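Local coordinates for protein tryptophanyl-tRNA synthetase (Aeropyrum pernix, PDB 3A04) that joins L-tryptophan to tRNA(Trp) at the expense of ATP, which is split into AMP and diphosphate, for use in protein synthesis, at residues 33-36 / 37-40; 56-59 / 60-64; 154-157 / 158-162. All coordinates share one frame; numbering follows the deposited sequence. Where two conformers were deposited one is given.

Interaction 1 (33-36 / 37-40); sequences LPLL and RKAG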
# COMPACT_ATOMS: atom_id res chain seq x y z
N LEU A 33 -5.70 38.37 -1.60
CA LEU A 33 -5.52 39.29 -2.72
C LEU A 33 -4.19 40.04 -2.68
O LEU A 33 -3.45 40.07 -3.70
CB LEU A 33 -6.75 40.19 -2.96
CG LEU A 33 -7.98 39.35 -3.40
CD1 LEU A 33 -9.35 40.06 -3.33
CD2 LEU A 33 -7.79 38.65 -4.80
N PRO A 34 -3.83 40.59 -1.50
CA PRO A 34 -2.61 41.37 -1.45
C PRO A 34 -1.41 40.43 -1.66
O PRO A 34 -0.47 40.80 -2.35
CB PRO A 34 -2.62 41.93 -0.01
CG PRO A 34 -4.10 42.00 0.38
CD PRO A 34 -4.65 40.72 -0.27
N LEU A 35 -1.45 39.21 -1.13
CA LEU A 35 -0.33 38.29 -1.41
C LEU A 35 -0.26 37.92 -2.88
O LEU A 35 0.83 37.80 -3.49
CB LEU A 35 -0.40 37.03 -0.50
CG LEU A 35 0.27 37.31 0.85
CD1 LEU A 35 -0.15 36.33 1.93
CD2 LEU A 35 1.84 37.47 0.74
N LEU A 36 -1.44 37.74 -3.46
CA LEU A 36 -1.52 37.42 -4.90
C LEU A 36 -0.82 38.51 -5.73
O LEU A 36 0.05 38.23 -6.52
CB LEU A 36 -3.01 37.28 -5.25
CG LEU A 36 -3.56 36.28 -6.24
CD1 LEU A 36 -2.98 34.89 -6.18
CD2 LEU A 36 -5.08 36.20 -6.04
N ARG A 37 -1.17 39.76 -5.51
CA ARG A 37 -0.34 40.90 -6.05
C ARG A 37 1.19 40.83 -5.84
O ARG A 37 1.97 40.95 -6.78
CB ARG A 37 -0.81 42.19 -5.42
CG ARG A 37 -2.24 42.64 -5.79
CD ARG A 37 -2.47 44.13 -5.40
NE ARG A 37 -1.35 45.00 -5.78
CZ ARG A 37 -1.21 45.59 -6.98
NH1 ARG A 37 -2.12 45.41 -7.94
NH2 ARG A 37 -0.15 46.38 -7.21
N LYS A 38 1.61 40.64 -4.59
CA LYS A 38 3.04 40.65 -4.30
C LYS A 38 3.69 39.52 -5.06
O LYS A 38 4.82 39.67 -5.54
CB LYS A 38 3.32 40.56 -2.78
CG LYS A 38 2.76 41.79 -1.96
CD LYS A 38 2.70 41.49 -0.44
CE LYS A 38 1.72 42.37 0.34
NZ LYS A 38 1.00 41.55 1.41
N ALA A 39 2.96 38.39 -5.24
CA ALA A 39 3.50 37.31 -6.09
C ALA A 39 3.44 37.60 -7.62
O ALA A 39 3.86 36.75 -8.44
CB ALA A 39 2.88 35.92 -5.71
N GLY A 40 2.98 38.80 -8.01
CA GLY A 40 2.97 39.16 -9.43
C GLY A 40 1.84 38.46 -10.21
O GLY A 40 2.01 38.19 -11.36
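Lys-38 reaches the rim of the Pro-34 pyrrolidine ring at CB. The Lys-38 ammonium atom NZ lies 3.9 Å from Pro-34 CB, a non-bonded approach. The flat guanidinium of Arg-37 leads away from residues 33-36, and only the root of that side chain touches them. Its CB sits 3.4 Å from Pro-34 O. The flat carbonyl of Pro-34 therefore has two aliphatic chains beside it, because Lys-38 CG is also 3.4 Å from Pro-34 O. The Lys-38 chain runs on past this oxygen and bends at its last torsion (chi4 141°). The bend carries NZ back to the proline, and Leu-35 CD2 is 4.2 Å from the same NZ.

The backbone bonds are those of an alpha helix. Arg-37 N binds Leu-33 O at 2.9 Å, Lys-38 N binds Pro-34 O, and Ala-39 N binds Leu-35 O at 2.8 Å. The helix then stops in a Schellman motif. Gly-40 turns to positive phi (75°), a conformation that favours glycine. Its N binds back to Arg-37 O at 2.7 Å. The side chain of Leu-36 touches Met-41 just beyond the glycine, as expected of the apolar contact that goes with this motif.

Arg-37 and Lys-38 are exposed, and Arg-37 also touches Glu-42. Leu-36 is buried against Phe-29 of the loop that follows strand 27-28. Leu-35 and Leu-36 both face helix 58-66, so helix 33-38 packs on that helix at the surface of the chain.

Interaction 2 (56-59 / 60-64); sequences RDFD and KILEA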
# COMPACT_ATOMS: atom_id res chain seq x y z
N ARG A 56 -7.19 27.60 2.38
CA ARG A 56 -6.53 27.34 3.67
C ARG A 56 -5.04 27.29 3.38
O ARG A 56 -4.60 26.48 2.55
CB ARG A 56 -7.05 26.07 4.31
CG ARG A 56 -6.35 25.79 5.73
CD ARG A 56 -7.05 24.65 6.40
NE ARG A 56 -7.04 23.41 5.59
CZ ARG A 56 -8.05 22.57 5.49
NH1 ARG A 56 -9.16 22.76 6.21
NH2 ARG A 56 -7.97 21.48 4.70
N ASP A 57 -4.27 28.21 3.99
CA ASP A 57 -2.80 28.24 3.87
C ASP A 57 -2.26 28.63 2.49
O ASP A 57 -1.05 28.52 2.25
CB ASP A 57 -2.20 26.86 4.33
CG ASP A 57 -2.29 26.64 5.89
OD1 ASP A 57 -2.62 27.63 6.62
OD2 ASP A 57 -2.00 25.50 6.35
N PHE A 58 -3.12 29.03 1.54
CA PHE A 58 -2.59 29.49 0.21
C PHE A 58 -1.70 30.75 0.32
O PHE A 58 -0.80 31.04 -0.51
CB PHE A 58 -3.81 29.73 -0.76
CG PHE A 58 -3.43 29.91 -2.23
CD1 PHE A 58 -2.51 29.07 -2.82
CD2 PHE A 58 -4.01 30.95 -3.00
CE1 PHE A 58 -2.14 29.22 -4.22
CE2 PHE A 58 -3.67 31.15 -4.34
CZ PHE A 58 -2.74 30.30 -4.97
N ASP A 59 -1.94 31.55 1.35
CA ASP A 59 -0.97 32.62 1.73
C ASP A 59 0.48 32.16 1.90
O ASP A 59 1.42 32.76 1.34
CB ASP A 59 -1.44 33.37 2.98
CG ASP A 59 -1.66 32.46 4.19
OD1 ASP A 59 -1.95 31.27 4.04
OD2 ASP A 59 -1.61 32.98 5.33
N LYS A 60 0.67 31.05 2.62
CA LYS A 60 2.03 30.48 2.79
C LYS A 60 2.60 30.11 1.44
O LYS A 60 3.80 30.30 1.18
CB LYS A 60 1.96 29.22 3.70
CG LYS A 60 1.54 29.54 5.16
CD LYS A 60 1.28 28.30 6.01
CE LYS A 60 2.53 27.45 6.33
NZ LYS A 60 2.20 26.13 7.09
N ILE A 61 1.73 29.60 0.52
CA ILE A 61 2.26 29.23 -0.81
C ILE A 61 2.78 30.45 -1.54
O ILE A 61 3.84 30.41 -2.15
CB ILE A 61 1.13 28.61 -1.71
CG1 ILE A 61 0.43 27.48 -0.97
CG2 ILE A 61 1.74 28.16 -3.08
CD1 ILE A 61 1.46 26.28 -0.67
N LEU A 62 1.97 31.51 -1.53
CA LEU A 62 2.23 32.70 -2.31
C LEU A 62 3.48 33.39 -1.67
O LEU A 62 4.34 33.94 -2.40
CB LEU A 62 0.96 33.62 -2.22
CG LEU A 62 -0.21 33.11 -3.14
CD1 LEU A 62 -1.52 33.94 -2.92
CD2 LEU A 62 0.18 33.04 -4.63
N GLU A 63 3.60 33.27 -0.34
CA GLU A 63 4.82 33.83 0.36
C GLU A 63 6.05 33.12 -0.17
O GLU A 63 7.08 33.77 -0.57
CB GLU A 63 4.69 33.74 1.90
CG GLU A 63 3.82 34.90 2.53
CD GLU A 63 3.26 34.66 3.95
OE1 GLU A 63 3.49 33.58 4.57
OE2 GLU A 63 2.54 35.56 4.47
N ALA A 64 6.00 31.78 -0.19
CA ALA A 64 7.16 31.06 -0.80
C ALA A 64 7.45 31.47 -2.24
O ALA A 64 8.64 31.74 -2.66
CB ALA A 64 6.92 29.54 -0.73
O HOH W 1 0.51 24.68 5.29
O HOH W 2 -0.16 25.08 7.89
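Asp-57 and Lys-60 lie side by side and point the same way. Lys-60 CD is 3.9 Å from Asp-57 CG, but the charged atoms OD2 and NZ are 4.3 Å apart, too far for a salt bridge. Water joins them instead. One water donates to Asp-57 OD2 at 2.8 Å and accepts from Lys-60 NZ at 2.9 Å. A second water bridges the same two atoms, though its distance to OD2 is doubtfully short. OD2 also holds Arg-226 of helix 219-231 in a salt bridge.

Asp-57 is the N-cap of helix 58-66, which follows strand 52-56 with that one residue between. Its carboxylate makes no capping bond. Its carbonyl takes weak bonds from Lys-60 N and Ile-61 N, and His-55 ND1 serves Phe-58 N. The regular helical bonds then begin: Leu-62 N to Phe-58 O at 3.0 Å and Glu-63 N to Asp-59 O at 2.8 Å.

Phe-58 CG stands anti to the backbone N (chi1 -167°), which sends the ring toward the next turn, where Leu-62 and Ile-61 meet it. Leu-62 CG lies over one face, 4.2 Å from the ring centroid, in a CH-pi contact. Ile-61 CG1 is 3.8 Å from Phe-58 CD1.

Interaction 3 (154-157 / 158-162); sequences RGTP and YFRLI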
# COMPACT_ATOMS: atom_id res chain seq x y z
N ARG A 154 4.28 4.88 -9.81
CA ARG A 154 4.89 6.17 -9.40
C ARG A 154 6.25 5.98 -8.64
O ARG A 154 7.09 6.88 -8.61
CB ARG A 154 3.91 6.95 -8.53
CG ARG A 154 4.34 8.38 -8.10
CD ARG A 154 4.81 9.19 -9.35
NE ARG A 154 4.77 10.63 -9.06
CZ ARG A 154 5.35 11.54 -9.80
NH1 ARG A 154 6.03 11.17 -10.91
NH2 ARG A 154 5.26 12.77 -9.41
N GLY A 155 6.46 4.81 -8.10
CA GLY A 155 7.82 4.48 -7.64
C GLY A 155 7.93 4.35 -6.12
O GLY A 155 7.05 4.72 -5.34
N THR A 156 9.12 3.88 -5.70
CA THR A 156 9.35 3.49 -4.31
C THR A 156 9.09 4.53 -3.26
O THR A 156 8.41 4.24 -2.29
CB THR A 156 10.78 2.83 -4.16
OG1 THR A 156 10.76 1.64 -4.95
CG2 THR A 156 10.99 2.38 -2.68
N PRO A 157 9.64 5.74 -3.41
CA PRO A 157 9.45 6.70 -2.30
C PRO A 157 7.95 7.07 -2.05
O PRO A 157 7.50 7.29 -0.89
CB PRO A 157 10.29 7.94 -2.72
CG PRO A 157 11.04 7.56 -3.95
CD PRO A 157 10.49 6.26 -4.50
N TYR A 158 7.17 7.10 -3.14
CA TYR A 158 5.73 7.46 -3.06
C TYR A 158 5.06 6.32 -2.36
O TYR A 158 4.26 6.48 -1.50
CB TYR A 158 5.19 7.47 -4.51
CG TYR A 158 3.70 7.42 -4.71
CD1 TYR A 158 2.94 8.59 -4.64
CD2 TYR A 158 3.07 6.28 -5.14
CE1 TYR A 158 1.57 8.57 -4.90
CE2 TYR A 158 1.74 6.24 -5.41
CZ TYR A 158 1.01 7.38 -5.36
OH TYR A 158 -0.33 7.29 -5.66
N PHE A 159 5.37 5.11 -2.73
CA PHE A 159 4.69 4.02 -2.09
C PHE A 159 5.15 3.84 -0.63
O PHE A 159 4.39 3.45 0.20
CB PHE A 159 4.70 2.55 -2.75
CG PHE A 159 3.58 1.65 -2.22
CD1 PHE A 159 2.28 1.82 -2.61
CD2 PHE A 159 3.84 0.62 -1.34
CE1 PHE A 159 1.30 1.01 -2.11
CE2 PHE A 159 2.82 -0.18 -0.88
CZ PHE A 159 1.59 0.05 -1.26
N ARG A 160 6.40 4.14 -0.34
CA ARG A 160 6.83 4.06 1.07
C ARG A 160 5.99 5.00 1.95
O ARG A 160 5.69 4.69 3.11
CB ARG A 160 8.30 4.45 1.17
CG ARG A 160 8.86 4.17 2.59
CD ARG A 160 10.39 4.47 2.65
NE ARG A 160 11.16 3.81 1.63
CZ ARG A 160 12.15 4.38 0.96
NH1 ARG A 160 12.48 5.63 1.19
NH2 ARG A 160 12.82 3.67 0.07
N LEU A 161 5.56 6.16 1.43
CA LEU A 161 4.74 6.97 2.31
C LEU A 161 3.46 6.27 2.66
O LEU A 161 2.94 6.48 3.76
CB LEU A 161 4.35 8.35 1.61
CG LEU A 161 5.53 9.33 1.39
CD1 LEU A 161 5.03 10.49 0.49
CD2 LEU A 161 5.96 9.84 2.78
N ILE A 162 2.87 5.60 1.66
CA ILE A 162 1.62 4.93 1.87
C ILE A 162 1.83 3.88 2.95
O ILE A 162 0.99 3.74 3.87
CB ILE A 162 1.10 4.26 0.55
CG1 ILE A 162 0.82 5.34 -0.55
CG2 ILE A 162 -0.19 3.44 0.85
CD1 ILE A 162 0.57 4.70 -1.96
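Arg-154 lies across one face of the Tyr-158 ring with its aliphatic part. Its CG is 3.8 Å from the ring centroid, a CH-pi contact, and Arg-154 CB is 3.6 Å from Tyr-158 CD2. The first torsion (chi1 -175°) sets CG opposite the backbone N and over the ring. A bend at chi2 (50°) then turns the chain on toward a salt bridge with Glu-147. The guanidinium plane stands 69° from the ring plane, so the two do not stack. Tyr-158 OH bonds to Asp-195 of helix 183-197.

Backbone bonds form the first turn of helix 156-165, with Gly-155 at the N-cap. Gly-155 O receives Phe-159 N at 3.1 Å and, weakly, Tyr-158 N. Its backbone angles call for glycine. Arg-160 N binds Thr-156 O at 2.8 Å, and Leu-161 N binds Pro-157 O at 3.2 Å. Pro-157 has no N-H to offer, which suits the first turn of a helix.

A further packing contact lies where the second subunit comes close. Thr-156 CG2 is 3.5 Å from Arg-160 NH2, touching the guanidinium obliquely. Arg-160 NE bonds to Thr-152 O of the second subunit, and Phe-372 of that subunit makes a cation-pi contact with Arg-160.

How the interactions relate
The three contacts follow one another along the chain. Interaction 1 runs through helix 33-38 to its C-terminal end; interactions 2 and 3 lie at the N-terminal ends of helices 58-66 and 156-165. Interactions 1 and 2 are neighbours, with centres 10 Å apart. There the two helices pack together: Leu-35 CD1 lies 3.4 Å from Asp-59 CB. Strand 52-56 of the mixed sheet runs between these helices in sequence. Interaction 3 stands apart, its centre 26 Å from that of interaction 2 and 35 Å from that of interaction 1. It follows strand 147-150, an outermost strand of the same sheet. No other chain touches interactions 1 and 2, whereas interaction 3 meets the second subunit.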